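Local coordinates for RimK-related lysine biosynthesis protein (Thermococcus kodakarensis, PDB 5K2M), which binds ADP and magnesium as a RimK-family ATP-grasp protein of the LysX subfamily, and is probably an ATP-dependent ligase acting in amino-acid biosynthesis, at residues S73-L76 and I77-G81. Residues are numbered along the deposited sequence; the frame is centred on the assembly and turned at random.
Sequences SSRL and IFEAG
E79 reaches back one helical turn toward R75, an opposite charge four residues earlier and so on the same side of the helix. Helix geometry puts its CB 3.6 Å from R75 O, and chi1 of -63° swings CG beside the backbone N, 3.5 Å from the same oxygen, to which that N donates. The chain then bends at chi2 and turns the carboxylate toward the R75 guanidinium, where OE2 stays 4.2 Å from NE, beyond a salt bridge, with the two planar groups 63° apart. Both charges have firmer partners: E79 OE1 makes a salt bridge to R89, and R75 NH1 one to E223 and a hydrogen bond to F221 O. This short helix follows the last strand of the parallel N-terminal sheet and leads to G81, about 7 Å from a bound magnesium ion in the ATP-grasp fold. S73 is its N-cap: OG accepts from L76 N (3.2 Å), a first-turn N-H with no preceding turn to bond, and is also hydrogen-bonded to E223 OE2. On the buried face L76 CD1 meets A80 CB at 3.9 Å. A80 CB is 3.1 Å from L76 O, its single methyl fitting between this turn and L226. I77, branched and apolar, brings CG1 and CD1 against S73 O (CG1 3.3 Å) and packs against L57 and A60 of helix 53-65.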
loop_
_atom_site.group_PDB
_atom_site.type_symbol
_atom_site.label_atom_id
_atom_site.label_comp_id
_atom_site.label_asym_id
_atom_site.label_seq_id
_atom_site.Cartn_x
_atom_site.Cartn_y
_atom_site.Cartn_z
ATOM N N SER A 73 13.371 20.320 33.704
ATOM C CA SER A 73 12.859 19.228 32.866
ATOM C C SER A 73 11.447 19.517 32.351
ATOM O O SER A 73 10.732 20.343 32.922
ATOM C CB SER A 73 12.863 17.918 33.663
ATOM O OG SER A 73 11.842 17.908 34.653
ATOM N N SER A 74 11.031 18.821 31.294
ATOM C CA SER A 74 9.684 19.002 30.776
ATOM C C SER A 74 8.610 18.641 31.810
ATOM O O SER A 74 7.597 19.331 31.935
ATOM C CB SER A 74 9.468 18.219 29.470
ATOM O OG SER A 74 9.629 16.827 29.644
ATOM N N ARG A 75 8.832 17.569 32.549
ATOM C CA ARG A 75 7.915 17.180 33.612
ATOM C C ARG A 75 7.763 18.293 34.671
ATOM O O ARG A 75 6.654 18.648 35.042
ATOM C CB ARG A 75 8.373 15.852 34.244
ATOM C CG ARG A 75 7.535 15.367 35.421
ATOM C CD ARG A 75 8.178 15.746 36.757
ATOM N NE ARG A 75 7.270 15.634 37.906
ATOM C CZ ARG A 75 7.615 15.859 39.177
ATOM N NH1 ARG A 75 8.858 16.215 39.497
ATOM N NH2 ARG A 75 6.708 15.726 40.141
ATOM N N LEU A 76 8.861 18.852 35.157
ATOM C CA LEU A 76 8.764 19.902 36.176
ATOM C C LEU A 76 8.125 21.180 35.635
ATOM O O LEU A 76 7.255 21.782 36.290
ATOM C CB LEU A 76 10.131 20.206 36.804
ATOM C CG LEU A 76 10.073 21.164 38.000
ATOM C CD1 LEU A 76 9.116 20.670 39.076
ATOM C CD2 LEU A 76 11.449 21.320 38.586
ATOM N N ILE A 77 8.514 21.584 34.429
ATOM C CA ILE A 77 7.913 22.755 33.809
ATOM C C ILE A 77 6.391 22.585 33.681
ATOM O O ILE A 77 5.636 23.500 33.992
ATOM C CB ILE A 77 8.526 23.060 32.428
ATOM C CG1 ILE A 77 9.967 23.575 32.584
ATOM C CG2 ILE A 77 7.679 24.091 31.681
ATOM C CD1 ILE A 77 10.833 23.328 31.364
ATOM N N PHE A 78 5.939 21.408 33.260
ATOM C CA PHE A 78 4.506 21.175 33.160
ATOM C C PHE A 78 3.815 21.188 34.524
ATOM O O PHE A 78 2.819 21.863 34.699
ATOM C CB PHE A 78 4.176 19.846 32.464
ATOM C CG PHE A 78 2.719 19.497 32.561
ATOM C CD1 PHE A 78 1.760 20.359 32.027
ATOM C CD2 PHE A 78 2.295 18.385 33.274
ATOM C CE1 PHE A 78 0.405 20.080 32.150
ATOM C CE2 PHE A 78 0.950 18.088 33.384
ATOM C CZ PHE A 78 0.002 18.936 32.829
ATOM N N GLU A 79 4.330 20.426 35.484
ATOM C CA GLU A 79 3.636 20.307 36.759
ATOM C C GLU A 79 3.741 21.557 37.608
ATOM O O GLU A 79 2.724 22.058 38.093
ATOM C CB GLU A 79 4.093 19.074 37.531
ATOM C CG GLU A 79 3.755 17.801 36.785
ATOM C CD GLU A 79 3.221 16.687 37.666
ATOM O OE1 GLU A 79 2.876 16.928 38.850
ATOM O OE2 GLU A 79 3.146 15.555 37.144
ATOM N N ALA A 80 4.949 22.075 37.777
ATOM C CA ALA A 80 5.126 23.321 38.535
ATOM C C ALA A 80 4.416 24.509 37.870
ATOM O O ALA A 80 3.836 25.354 38.556
ATOM C CB ALA A 80 6.607 23.626 38.735
ATOM N N GLY A 81 4.435 24.558 36.537
ATOM C CA GLY A 81 3.862 25.691 35.794
ATOM C C GLY A 81 2.342 25.751 35.725
ATOM O O GLY A 81 1.784 26.713 35.218
#